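Local coordinates for protein Trypsin/chymotrypsin inhibitor (Alocasia macrorrhizos, PDB 5YCZ) that inhibits trypsin and alpha-chymotrypsin as a homodimeric plant serine protease inhibitor of the Kunitz type, at residues G53-F58 / F78-R83; S38-V43 / C84-V89; Y19-M24 / T175-K180; L12-L17 / A57-N62; A96-T101 / N163-I168. One frame throughout, in Å; residues are numbered along the deposited sequence.

Contact 1. Residues G53-F58 / F78-R83; sequences GRPLAF and FPEPTR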
# COMPACT_ATOMS: atom_id res chain seq x y z
N GLY A 53 6.25 -4.28 14.65
CA GLY A 53 6.62 -4.43 13.25
C GLY A 53 6.13 -3.24 12.44
O GLY A 53 6.19 -2.09 12.89
N ARG A 54 5.62 -3.51 11.25
CA ARG A 54 5.02 -2.50 10.39
C ARG A 54 3.54 -2.77 10.20
O ARG A 54 3.08 -3.91 10.35
CB ARG A 54 5.72 -2.45 9.03
CG ARG A 54 6.99 -1.66 9.08
CD ARG A 54 7.64 -1.67 7.73
NE ARG A 54 9.08 -1.56 7.85
CZ ARG A 54 9.76 -0.44 7.65
NH1 ARG A 54 9.12 0.68 7.29
NH2 ARG A 54 11.09 -0.43 7.80
N PRO A 55 2.76 -1.75 9.85
CA PRO A 55 1.31 -1.93 9.75
C PRO A 55 0.91 -2.72 8.51
O PRO A 55 1.46 -2.54 7.42
CB PRO A 55 0.77 -0.50 9.67
CG PRO A 55 1.89 0.38 10.13
CD PRO A 55 3.16 -0.33 9.77
N LEU A 56 -0.08 -3.59 8.68
CA LEU A 56 -0.71 -4.31 7.60
C LEU A 56 -2.14 -3.83 7.42
O LEU A 56 -2.74 -3.25 8.33
CB LEU A 56 -0.71 -5.82 7.87
CG LEU A 56 0.68 -6.44 7.96
CD1 LEU A 56 0.65 -7.62 8.88
CD2 LEU A 56 1.14 -6.86 6.58
N ALA A 57 -2.68 -4.08 6.24
CA ALA A 57 -4.10 -3.88 6.00
C ALA A 57 -4.60 -5.03 5.15
O ALA A 57 -3.84 -5.61 4.37
CB ALA A 57 -4.38 -2.53 5.33
N PHE A 58 -5.89 -5.36 5.33
CA PHE A 58 -6.50 -6.55 4.75
C PHE A 58 -7.67 -6.19 3.85
O PHE A 58 -8.40 -5.22 4.10
CB PHE A 58 -6.99 -7.49 5.83
CG PHE A 58 -5.97 -7.77 6.86
CD1 PHE A 58 -5.07 -8.81 6.70
CD2 PHE A 58 -5.87 -6.96 7.99
CE1 PHE A 58 -4.11 -9.06 7.65
CE2 PHE A 58 -4.92 -7.20 8.95
CZ PHE A 58 -4.03 -8.25 8.79
N PHE A 78 1.43 -4.37 3.14
CA PHE A 78 1.95 -3.29 3.95
C PHE A 78 1.66 -2.00 3.19
O PHE A 78 2.32 -1.72 2.17
CB PHE A 78 3.45 -3.44 4.18
CG PHE A 78 3.85 -4.64 4.99
CD1 PHE A 78 4.02 -4.53 6.37
CD2 PHE A 78 4.11 -5.86 4.38
CE1 PHE A 78 4.43 -5.64 7.12
CE2 PHE A 78 4.51 -6.97 5.13
CZ PHE A 78 4.67 -6.85 6.51
N PRO A 79 0.71 -1.20 3.61
CA PRO A 79 0.36 -0.03 2.78
C PRO A 79 1.35 1.10 2.96
O PRO A 79 1.04 2.18 3.46
CB PRO A 79 -1.04 0.33 3.27
CG PRO A 79 -1.06 -0.11 4.68
CD PRO A 79 -0.11 -1.28 4.83
N GLU A 80 2.60 0.88 2.56
CA GLU A 80 3.60 1.93 2.65
C GLU A 80 4.48 1.85 1.42
O GLU A 80 4.51 0.83 0.73
CB GLU A 80 4.45 1.83 3.93
CG GLU A 80 4.83 0.44 4.33
CD GLU A 80 5.54 0.42 5.68
OE1 GLU A 80 6.78 0.61 5.71
OE2 GLU A 80 4.84 0.23 6.71
N PRO A 81 5.19 2.92 1.10
CA PRO A 81 6.16 2.84 0.03
C PRO A 81 7.36 2.05 0.51
O PRO A 81 7.55 1.80 1.71
CB PRO A 81 6.52 4.29 -0.29
CG PRO A 81 5.49 5.10 0.40
CD PRO A 81 5.11 4.30 1.62
N THR A 82 8.18 1.73 -0.46
CA THR A 82 9.18 0.70 -0.32
C THR A 82 10.30 1.06 -1.27
O THR A 82 10.09 1.81 -2.23
CB THR A 82 8.53 -0.65 -0.64
OG1 THR A 82 7.81 -1.11 0.51
CG2 THR A 82 9.49 -1.68 -1.11
N ARG A 83 11.49 0.56 -0.98
CA ARG A 83 12.63 0.75 -1.87
C ARG A 83 12.58 -0.10 -3.13
O ARG A 83 13.45 0.05 -4.00
CB ARG A 83 13.93 0.45 -1.11
CG ARG A 83 14.14 -1.01 -0.73
CD ARG A 83 15.60 -1.23 -0.42
NE ARG A 83 15.87 -2.41 0.40
CZ ARG A 83 16.20 -3.59 -0.11
NH1 ARG A 83 16.28 -3.73 -1.43
NH2 ARG A 83 16.44 -4.62 0.71

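Contact 2. Residues S38-V43 / C84-V89; sequences SCPLNV and CPQSTV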
# COMPACT_ATOMS: atom_id res chain seq x y z
N SER A 38 18.64 -5.74 -2.68
CA SER A 38 17.98 -6.91 -3.25
C SER A 38 16.51 -6.58 -3.46
O SER A 38 15.89 -5.92 -2.61
CB SER A 38 18.13 -8.12 -2.32
OG SER A 38 18.04 -9.34 -3.03
N CYS A 39 15.94 -7.01 -4.58
CA CYS A 39 14.50 -6.91 -4.77
C CYS A 39 13.99 -8.22 -5.34
O CYS A 39 14.70 -8.87 -6.11
CB CYS A 39 14.11 -5.75 -5.71
SG CYS A 39 14.24 -4.06 -4.98
N PRO A 40 12.77 -8.65 -4.96
CA PRO A 40 11.82 -7.93 -4.11
C PRO A 40 12.04 -8.19 -2.63
O PRO A 40 12.78 -9.10 -2.28
CB PRO A 40 10.44 -8.48 -4.55
CG PRO A 40 10.73 -9.66 -5.43
CD PRO A 40 12.21 -9.94 -5.38
N LEU A 41 11.42 -7.37 -1.78
CA LEU A 41 11.37 -7.65 -0.36
C LEU A 41 10.49 -8.86 -0.10
O LEU A 41 9.54 -9.13 -0.84
CB LEU A 41 10.83 -6.44 0.41
CG LEU A 41 11.38 -5.09 -0.04
CD1 LEU A 41 10.84 -4.02 0.86
CD2 LEU A 41 12.90 -5.09 0.01
N ASN A 42 10.84 -9.61 0.95
CA ASN A 42 10.02 -10.70 1.47
C ASN A 42 9.40 -10.30 2.80
O ASN A 42 9.89 -9.41 3.50
CB ASN A 42 10.85 -11.98 1.66
CG ASN A 42 11.54 -12.41 0.42
OD1 ASN A 42 10.94 -12.48 -0.65
ND2 ASN A 42 12.82 -12.71 0.54
N VAL A 43 8.32 -10.98 3.16
CA VAL A 43 7.72 -10.79 4.47
C VAL A 43 8.57 -11.49 5.52
O VAL A 43 8.93 -12.66 5.37
CB VAL A 43 6.27 -11.30 4.47
CG1 VAL A 43 5.58 -10.99 5.81
CG2 VAL A 43 5.53 -10.59 3.36
N CYS A 84 11.61 -1.00 -3.26
CA CYS A 84 11.46 -1.88 -4.40
C CYS A 84 10.17 -1.54 -5.14
O CYS A 84 9.22 -1.03 -4.54
CB CYS A 84 11.43 -3.35 -4.00
SG CYS A 84 13.00 -4.00 -3.32
N PRO A 85 10.12 -1.79 -6.45
CA PRO A 85 9.00 -1.32 -7.26
C PRO A 85 7.79 -2.25 -7.28
O PRO A 85 6.72 -1.84 -7.77
CB PRO A 85 9.62 -1.26 -8.65
CG PRO A 85 10.56 -2.44 -8.64
CD PRO A 85 11.19 -2.37 -7.28
N GLN A 86 7.96 -3.49 -6.79
CA GLN A 86 6.87 -4.45 -6.71
C GLN A 86 5.85 -3.99 -5.68
O GLN A 86 6.17 -3.31 -4.71
CB GLN A 86 7.40 -5.84 -6.31
CG GLN A 86 8.41 -6.41 -7.28
CD GLN A 86 9.83 -5.96 -6.98
OE1 GLN A 86 10.16 -5.53 -5.87
NE2 GLN A 86 10.69 -6.07 -7.97
N SER A 87 4.60 -4.39 -5.90
CA SER A 87 3.57 -4.12 -4.90
C SER A 87 3.94 -4.76 -3.58
O SER A 87 4.65 -5.77 -3.53
CB SER A 87 2.20 -4.61 -5.38
OG SER A 87 2.09 -6.02 -5.35
N THR A 88 3.50 -4.14 -2.50
CA THR A 88 3.65 -4.71 -1.17
C THR A 88 2.51 -5.67 -0.81
O THR A 88 2.26 -5.92 0.37
CB THR A 88 3.73 -3.58 -0.15
OG1 THR A 88 2.63 -2.68 -0.37
CG2 THR A 88 5.04 -2.83 -0.30
N VAL A 89 1.80 -6.19 -1.81
CA VAL A 89 0.79 -7.22 -1.61
C VAL A 89 1.48 -8.56 -1.42
O VAL A 89 2.34 -8.94 -2.23
CB VAL A 89 -0.18 -7.27 -2.80
CG1 VAL A 89 -1.02 -8.51 -2.75
CG2 VAL A 89 -1.08 -6.07 -2.81

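Contact 3. Residues Y19-M24 / T175-K180; sequences YATSVM and TIRFVK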
# COMPACT_ATOMS: atom_id res chain seq x y z
N TYR A 19 -1.23 -3.86 13.29
CA TYR A 19 0.04 -4.54 13.50
C TYR A 19 -0.20 -6.01 13.80
O TYR A 19 -1.11 -6.35 14.57
CB TYR A 19 0.80 -3.92 14.67
CG TYR A 19 1.24 -2.47 14.53
CD1 TYR A 19 1.96 -2.04 13.43
CD2 TYR A 19 0.95 -1.56 15.54
CE1 TYR A 19 2.37 -0.71 13.33
CE2 TYR A 19 1.36 -0.24 15.45
CZ TYR A 19 2.06 0.18 14.35
OH TYR A 19 2.45 1.50 14.27
N ALA A 20 0.64 -6.89 13.23
CA ALA A 20 0.55 -8.33 13.48
C ALA A 20 1.54 -8.71 14.58
O ALA A 20 2.63 -9.20 14.33
CB ALA A 20 0.81 -9.12 12.21
N THR A 21 1.11 -8.50 15.83
CA THR A 21 1.95 -8.81 16.98
C THR A 21 2.06 -10.31 17.18
O THR A 21 1.09 -11.06 17.03
CB THR A 21 1.37 -8.18 18.25
OG1 THR A 21 0.23 -8.94 18.71
CG2 THR A 21 0.97 -6.76 17.97
N SER A 22 3.24 -10.75 17.57
CA SER A 22 3.47 -12.17 17.75
C SER A 22 2.86 -12.62 19.08
O SER A 22 3.15 -12.06 20.13
CB SER A 22 4.96 -12.44 17.67
OG SER A 22 5.31 -13.52 18.51
N VAL A 23 1.99 -13.63 19.02
CA VAL A 23 1.48 -14.26 20.24
C VAL A 23 2.63 -14.78 21.10
O VAL A 23 2.83 -14.34 22.24
CB VAL A 23 0.49 -15.38 19.91
CG1 VAL A 23 0.19 -16.18 21.14
CG2 VAL A 23 -0.78 -14.78 19.34
N MET A 24 3.40 -15.74 20.58
CA MET A 24 4.59 -16.24 21.25
C MET A 24 5.53 -15.11 21.66
O MET A 24 6.48 -14.80 20.94
CB MET A 24 5.32 -17.23 20.34
CG MET A 24 6.36 -18.08 21.03
SD MET A 24 5.59 -19.47 21.88
CE MET A 24 4.21 -19.86 20.78
N THR A 175 1.31 -17.93 15.40
CA THR A 175 0.05 -17.36 15.85
C THR A 175 0.25 -15.89 16.19
O THR A 175 1.31 -15.49 16.68
CB THR A 175 -0.48 -18.12 17.06
OG1 THR A 175 0.60 -18.37 17.97
CG2 THR A 175 -1.04 -19.45 16.60
N ILE A 176 -0.78 -15.09 15.93
CA ILE A 176 -0.66 -13.64 16.02
C ILE A 176 -1.96 -13.03 16.53
O ILE A 176 -3.04 -13.62 16.43
CB ILE A 176 -0.30 -13.02 14.65
CG1 ILE A 176 -1.25 -13.53 13.58
CG2 ILE A 176 1.13 -13.36 14.26
CD1 ILE A 176 -1.75 -12.45 12.70
N ARG A 177 -1.84 -11.82 17.08
CA ARG A 177 -2.96 -10.94 17.37
C ARG A 177 -2.83 -9.68 16.53
O ARG A 177 -1.73 -9.32 16.10
CB ARG A 177 -3.01 -10.54 18.84
CG ARG A 177 -2.73 -11.66 19.82
CD ARG A 177 -2.86 -11.14 21.25
NE ARG A 177 -2.14 -11.96 22.22
CZ ARG A 177 -2.70 -12.94 22.94
NH1 ARG A 177 -3.99 -13.22 22.80
NH2 ARG A 177 -1.96 -13.63 23.80
N PHE A 178 -3.94 -8.99 16.32
CA PHE A 178 -3.97 -7.73 15.59
C PHE A 178 -4.17 -6.55 16.54
O PHE A 178 -5.13 -6.53 17.31
CB PHE A 178 -5.09 -7.76 14.56
CG PHE A 178 -5.02 -8.93 13.67
CD1 PHE A 178 -4.15 -8.95 12.59
CD2 PHE A 178 -5.79 -10.05 13.93
CE1 PHE A 178 -4.07 -10.05 11.77
CE2 PHE A 178 -5.71 -11.17 13.12
CZ PHE A 178 -4.86 -11.17 12.04
N VAL A 179 -3.28 -5.57 16.46
CA VAL A 179 -3.35 -4.36 17.26
C VAL A 179 -3.62 -3.20 16.32
O VAL A 179 -2.81 -2.92 15.43
CB VAL A 179 -2.06 -4.14 18.06
CG1 VAL A 179 -2.07 -2.76 18.69
CG2 VAL A 179 -1.93 -5.19 19.13
N LYS A 180 -4.74 -2.53 16.51
CA LYS A 180 -5.10 -1.47 15.58
C LYS A 180 -4.14 -0.30 15.72
O LYS A 180 -3.48 -0.11 16.76
CB LYS A 180 -6.55 -1.01 15.81
CG LYS A 180 -7.15 -0.21 14.65
CD LYS A 180 -8.66 -0.16 14.77
CE LYS A 180 -9.26 1.05 14.06
NZ LYS A 180 -9.00 1.12 12.58

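Contact 4. Residues L12-L17 / A57-N62; sequences LQRGQL and AFFPEN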
# COMPACT_ATOMS: atom_id res chain seq x y z
N LEU A 12 -12.29 -6.41 12.31
CA LEU A 12 -11.14 -6.07 11.46
C LEU A 12 -11.66 -5.29 10.27
O LEU A 12 -12.16 -5.87 9.31
CB LEU A 12 -10.39 -7.31 11.01
CG LEU A 12 -8.99 -7.51 11.60
CD1 LEU A 12 -9.07 -7.49 13.12
CD2 LEU A 12 -8.32 -8.78 11.11
N GLN A 13 -11.56 -3.98 10.33
CA GLN A 13 -12.10 -3.18 9.25
C GLN A 13 -11.26 -3.36 8.00
O GLN A 13 -10.06 -3.57 8.06
CB GLN A 13 -12.17 -1.71 9.66
CG GLN A 13 -13.16 -0.88 8.87
CD GLN A 13 -14.37 -0.48 9.69
OE1 GLN A 13 -14.28 -0.33 10.91
NE2 GLN A 13 -15.52 -0.30 9.02
N ARG A 14 -11.92 -3.31 6.85
CA ARG A 14 -11.20 -3.40 5.59
C ARG A 14 -10.40 -2.13 5.38
O ARG A 14 -10.93 -1.02 5.51
CB ARG A 14 -12.17 -3.62 4.43
CG ARG A 14 -11.59 -3.23 3.09
CD ARG A 14 -12.67 -3.13 2.04
NE ARG A 14 -13.28 -4.42 1.78
CZ ARG A 14 -13.03 -5.17 0.70
NH1 ARG A 14 -12.17 -4.74 -0.23
NH2 ARG A 14 -13.63 -6.34 0.56
N GLY A 15 -9.11 -2.29 5.07
CA GLY A 15 -8.25 -1.18 4.72
C GLY A 15 -7.61 -0.47 5.88
O GLY A 15 -6.59 0.21 5.68
N GLN A 16 -8.16 -0.57 7.09
CA GLN A 16 -7.51 0.08 8.22
C GLN A 16 -6.21 -0.63 8.59
O GLN A 16 -5.96 -1.78 8.19
CB GLN A 16 -8.45 0.12 9.43
CG GLN A 16 -9.84 0.66 9.14
CD GLN A 16 -9.85 2.06 8.59
OE1 GLN A 16 -9.43 3.00 9.26
NE2 GLN A 16 -10.34 2.22 7.36
N LEU A 17 -5.37 0.06 9.37
CA LEU A 17 -4.02 -0.41 9.65
C LEU A 17 -3.99 -1.20 10.94
O LEU A 17 -4.45 -0.71 11.97
CB LEU A 17 -3.04 0.76 9.76
CG LEU A 17 -2.95 1.80 8.66
CD1 LEU A 17 -1.65 2.56 8.83
CD2 LEU A 17 -3.04 1.15 7.31
N ALA A 57 -2.68 -4.08 6.24
CA ALA A 57 -4.10 -3.88 6.00
C ALA A 57 -4.60 -5.03 5.15
O ALA A 57 -3.84 -5.61 4.37
CB ALA A 57 -4.38 -2.53 5.33
N PHE A 58 -5.89 -5.36 5.33
CA PHE A 58 -6.50 -6.55 4.75
C PHE A 58 -7.67 -6.19 3.85
O PHE A 58 -8.40 -5.22 4.10
CB PHE A 58 -6.99 -7.49 5.83
CG PHE A 58 -5.97 -7.77 6.86
CD1 PHE A 58 -5.07 -8.81 6.70
CD2 PHE A 58 -5.87 -6.96 7.99
CE1 PHE A 58 -4.11 -9.06 7.65
CE2 PHE A 58 -4.92 -7.20 8.95
CZ PHE A 58 -4.03 -8.25 8.79
N PHE A 59 -7.86 -7.00 2.81
CA PHE A 59 -8.81 -6.71 1.75
C PHE A 59 -9.54 -8.00 1.40
O PHE A 59 -9.04 -8.81 0.62
CB PHE A 59 -8.10 -6.13 0.53
CG PHE A 59 -7.41 -4.84 0.81
CD1 PHE A 59 -6.13 -4.82 1.34
CD2 PHE A 59 -8.06 -3.63 0.60
CE1 PHE A 59 -5.49 -3.61 1.64
CE2 PHE A 59 -7.45 -2.41 0.89
CZ PHE A 59 -6.16 -2.40 1.40
N PRO A 60 -10.72 -8.22 1.98
CA PRO A 60 -11.47 -9.44 1.67
C PRO A 60 -11.76 -9.50 0.19
O PRO A 60 -12.09 -8.49 -0.43
CB PRO A 60 -12.76 -9.28 2.49
CG PRO A 60 -12.45 -8.23 3.49
CD PRO A 60 -11.49 -7.31 2.84
N GLU A 61 -11.60 -10.68 -0.39
CA GLU A 61 -11.89 -10.83 -1.81
C GLU A 61 -13.35 -10.57 -2.12
O GLU A 61 -13.68 -10.22 -3.27
CB GLU A 61 -11.50 -12.22 -2.30
CG GLU A 61 -10.05 -12.36 -2.69
CD GLU A 61 -9.82 -13.48 -3.70
OE1 GLU A 61 -9.38 -13.18 -4.83
OE2 GLU A 61 -10.07 -14.66 -3.35
N ASN A 62 -14.24 -10.72 -1.13
CA ASN A 62 -15.66 -10.43 -1.29
C ASN A 62 -15.90 -8.95 -1.02
O ASN A 62 -15.64 -8.47 0.08
CB ASN A 62 -16.50 -11.28 -0.34
CG ASN A 62 -17.98 -11.33 -0.74
OD1 ASN A 62 -18.58 -10.30 -1.06
ND2 ASN A 62 -18.56 -12.53 -0.73

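Contact 5. Residues A96-T101 / N163-I168; sequences AGFVTT and NVLLNI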
# COMPACT_ATOMS: atom_id res chain seq x y z
N ALA A 96 10.10 -20.73 -3.88
CA ALA A 96 10.94 -20.44 -2.73
C ALA A 96 10.34 -20.92 -1.41
O ALA A 96 11.08 -21.16 -0.46
CB ALA A 96 11.22 -18.94 -2.64
N GLY A 97 9.02 -21.07 -1.33
CA GLY A 97 8.43 -21.61 -0.13
C GLY A 97 8.16 -20.61 0.98
O GLY A 97 7.87 -21.05 2.10
N PHE A 98 8.23 -19.29 0.71
CA PHE A 98 7.91 -18.26 1.70
C PHE A 98 7.05 -17.18 1.05
O PHE A 98 6.68 -17.28 -0.12
CB PHE A 98 9.17 -17.66 2.36
CG PHE A 98 10.26 -17.22 1.40
CD1 PHE A 98 10.16 -16.05 0.69
CD2 PHE A 98 11.43 -17.97 1.25
CE1 PHE A 98 11.17 -15.64 -0.18
CE2 PHE A 98 12.45 -17.56 0.38
CZ PHE A 98 12.32 -16.40 -0.34
N VAL A 99 6.73 -16.13 1.80
CA VAL A 99 5.86 -15.06 1.31
C VAL A 99 6.69 -13.89 0.81
O VAL A 99 7.57 -13.39 1.52
CB VAL A 99 4.87 -14.61 2.40
CG1 VAL A 99 3.98 -13.52 1.85
CG2 VAL A 99 4.06 -15.80 2.90
N THR A 100 6.42 -13.45 -0.41
CA THR A 100 7.16 -12.35 -1.02
C THR A 100 6.17 -11.30 -1.47
O THR A 100 4.99 -11.38 -1.13
CB THR A 100 8.04 -12.83 -2.18
OG1 THR A 100 8.97 -11.80 -2.54
CG2 THR A 100 7.20 -13.18 -3.37
N THR A 101 6.62 -10.33 -2.23
CA THR A 101 5.76 -9.21 -2.58
C THR A 101 5.38 -9.30 -4.04
O THR A 101 5.63 -10.31 -4.71
CB THR A 101 6.45 -7.90 -2.21
OG1 THR A 101 7.84 -7.97 -2.58
CG2 THR A 101 6.37 -7.67 -0.70
N ASN A 163 17.21 -13.40 7.92
CA ASN A 163 15.90 -13.04 8.41
C ASN A 163 15.08 -14.27 8.72
O ASN A 163 15.35 -15.37 8.23
CB ASN A 163 15.17 -12.17 7.40
CG ASN A 163 15.81 -10.81 7.27
OD1 ASN A 163 16.55 -10.54 6.32
ND2 ASN A 163 15.56 -9.95 8.24
N VAL A 164 14.09 -14.05 9.57
CA VAL A 164 13.03 -15.02 9.83
C VAL A 164 11.91 -14.75 8.83
O VAL A 164 11.38 -13.64 8.77
CB VAL A 164 12.54 -14.92 11.27
CG1 VAL A 164 11.31 -15.73 11.47
CG2 VAL A 164 13.66 -15.36 12.21
N LEU A 165 11.58 -15.75 8.03
CA LEU A 165 10.59 -15.58 6.98
C LEU A 165 9.35 -16.38 7.37
O LEU A 165 9.30 -16.98 8.45
CB LEU A 165 11.17 -15.97 5.61
CG LEU A 165 12.36 -15.14 5.08
CD1 LEU A 165 12.41 -15.19 3.60
CD2 LEU A 165 12.29 -13.68 5.47
N LEU A 166 8.33 -16.36 6.51
CA LEU A 166 7.11 -17.14 6.72
C LEU A 166 7.03 -18.23 5.66
O LEU A 166 6.94 -17.93 4.47
CB LEU A 166 5.87 -16.25 6.63
CG LEU A 166 5.74 -15.12 7.67
CD1 LEU A 166 4.48 -14.31 7.37
CD2 LEU A 166 5.71 -15.66 9.10
N ASN A 167 7.04 -19.48 6.09
CA ASN A 167 6.84 -20.61 5.19
C ASN A 167 5.59 -21.37 5.62
O ASN A 167 4.89 -20.97 6.55
CB ASN A 167 8.07 -21.54 5.16
CG ASN A 167 8.31 -22.26 6.50
OD1 ASN A 167 7.91 -21.79 7.57
ND2 ASN A 167 9.02 -23.37 6.44
N ILE A 168 5.31 -22.48 4.94
CA ILE A 168 4.22 -23.36 5.33
C ILE A 168 4.71 -24.24 6.47
O ILE A 168 5.65 -25.02 6.31
CB ILE A 168 3.74 -24.24 4.16
CG1 ILE A 168 3.22 -23.38 3.01
CG2 ILE A 168 2.67 -25.22 4.67
CD1 ILE A 168 1.81 -22.88 3.25
O HOH W 1 7.26 -23.35 2.52
O HOH W 2 8.37 -14.85 4.05

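Contact 1. Residues G53-F58 / F78-R83
F78 meets L56 on strand 55-60, in a beta-trefoil of the Kunitz (soybean trypsin inhibitor) family, where the chain leaving strand 74-77 passes the predicted reactive bond L56-A57. L56 runs alongside F78, and its methyl CD2 rests almost straight above the middle of the F78 ring in a CH-pi contact, 3.4 Å from the ring centroid. At the backbone, F78 CA makes a CA-H...O contact of 3.6 Å with P55 O, a carbonyl that also approaches the ring obliquely. W90 meets the ring of F78 as well. P79 follows at the centre of an inverse gamma turn, closed by the bond from E80 N to F78 O. Its CD lies 3.3 Å from P55 O, while its CG packs against A57 CB at 4.2 Å. P79 of the second subunit packs on it, bringing the dimer interface to this place. E80 then reaches back over the first segment: CG is tucked between its own backbone N and carbonyl carbon (chi1 40°), and the rest of the chain is extended. Its OE2 touches P55 CD at 3.5 Å. R54, whose NE is held by T31 OG1, crosses E80 nearly perpendicularly, guanidinium and carboxylate planes 70° apart. The salt bridge from R54 NH1 to the syn lone pair of E80 OE1, 2.8 Å long, is bent (139° at the hydrogen), with OE1 tilted out of the guanidinium plane.

Contact 2. Residues S38-V43 / C84-V89
C39 and C84 adopt the same first torsion, each SG lying anti to its own carbonyl carbon and beside its backbone N (chi1 -75° and -67°), and the two sulfurs are thereby brought together in a disulfide. The SG atoms of C39 and C84 are 2.1 Å apart, and the torsion about their bond, -93°, is close to the value of about 90° that a relaxed disulfide prefers. Around the bridge the packing is mostly apolar, although S38 O lies 3.5 Å from C84 SG. L41 reaches it with one branch, CD2 lying 3.5 Å from C84 SG, and the ring of P85 comes up from the second segment, its CD 4.2 Å from C39 SG. A cis peptide bond between C39 and P40 turns the chain just after the first cysteine and brings the proline ring beside Q86. The chain of Q86 is bent at its second torsion and crosses P40 nearly perpendicularly, with its amide oxygen OE1 3.2 Å from P40 CB. Beyond the bridge, R83 NH1 bonds to S38 O, and P85 and S87 make backbone bonds to the second subunit. This disulfide, which encloses the predicted reactive bond within its loop, corresponds to the first of the two bridges classically found in Kunitz-type beta-trefoil inhibitors.

Contact 3. Residues Y19-M24 / T175-K180
Y19 and V179 exchange two nearly straight backbone hydrogen bonds, from Y19 N to V179 O at 2.8 Å and from V179 N to Y19 O at 3.0 Å. T21 and R177 form the next hydrogen-bonded pair, firm from R177 N to T21 O but weak and bent in the reverse direction. Beyond them V23 N bonds to T175 O at 3.1 Å, just past the end of strand 18-22. A side-chain bond adds to these: a chi1 of 76° brings the T21 hydroxyl OG1 to R177 O, to which it donates at 3.3 Å from well above the carbonyl plane. In the non-hydrogen-bonded pair of A20 and F178, the CA of F178 makes a CA-H...O contact with Y19 O at 3.3 Å. Among the apolar contacts, T21 CG2 meets V179 CG2 at 3.5 Å between neighbouring strands, on the face that carries Y19, T21, R177 and V179. A20, on the face shared with F178, has CB 4.2 Å from I176 CD1. V23 CG2 lies over one face of the R177 guanidinium near its rim, while R177 NH1 is salt-bridged to D130. The antiparallel pair, its axes at 140°, joins the first strand of the chain to the last, as is characteristic of the closed barrel of a beta-trefoil.

Contact 4. Residues L12-L17 / A57-N62
G15 N bonds to F58 O at 3.2 Å, the better aligned of the two hydrogen bonds that join the segments. G15 has positive phi (86°), a conformation that favours glycine, and turns the chain here. R14 reaches along the second segment and donates from NH2 to P60 O at 2.8 Å, a weak bond because the N-H points well off the line. The same NH2 has its stronger partner outside, at D65 O, so two carbonyls share one nitrogen. The arginine has CG anti to the backbone N (chi1 159°) and bends at its third torsion; P60 CD lies over one face of the guanidinium, near its rim, 3.4 Å from R14 CZ. R14 NH1 lies at the edge of the F59 ring, near its plane, while G15 CA approaches that ring obliquely at 4.1 Å from CE2. At the other end of the contact, A57 CB faces two carbonyls, G15 O and Q16 O, the latter at 3.4 Å. L12 CD2 meets F58 CE2 obliquely at 4.3 Å. The loop thus lies against strand 55-60 just before strand 18-22 begins; strand 74-77 pairs with 55-60 through A57 and F59, F178 of strand 176-180 meets the F58 ring, and P81 of the second subunit packs on F59.

Contact 5. Residues A96-T101 / N163-I168
F98 and V99 come up to L166 and N167 where strands 98-100 and 164-168 run at 116° to each other and do not form a regular pair, sharing one weak direct hydrogen bond, from V99 N to L166 O at 3.2 Å, beside CA-H...O contacts from F98 CA to L166 O and from N167 CA to G97 O. Among the side chains, F98 carries the contact. With chi1 at 49° its ring is turned so that one face meets L165, whose methyl CD1 sits over the centre of the ring, 3.6 Å from the centroid and close to its normal. The opposite face meets A96 CB toward its rim, so the ring is held between two methyl groups. At the backbone angles of G97 a side chain would collide with the preceding carbonyl O. On the inner side V99 CG2 packs on L166 CB at 4.2 Å, and both residues also touch V43. The contact thus joins hairpin strand 98-100 of the beta-trefoil to strand 164-168, next to strand 42-45. One water accepts from L166 N at 2.9 Å and lies within bonding distance of V99 O. Since the backbones share a single weak direct bond, the contact probably depends more on the CH-pi and apolar packing, with this water likely bridging the two strands.

In the fold
Contacts 1 and 4 share A57 and F58 on strand 55-60; contact 1 holds both residues of the predicted reactive bond and contact 4 its A57. Contact 3 joins the same sheet, with L56 CD1 of contact 1 lying 3.7 Å from A20 CB. Contact 2 adjoins contact 1 through R83 NH1 and S38 O, 2.5 Å apart, and both touch the second subunit. L41 O probably bonds to T101 OG1 at 2.7 Å, linking contact 2 to contact 5, whose strand 164-168 neighbours strand 42-45. Contacts 4 and 5 lie on opposite sides of the chain's centre, their centres about 22 Å apart.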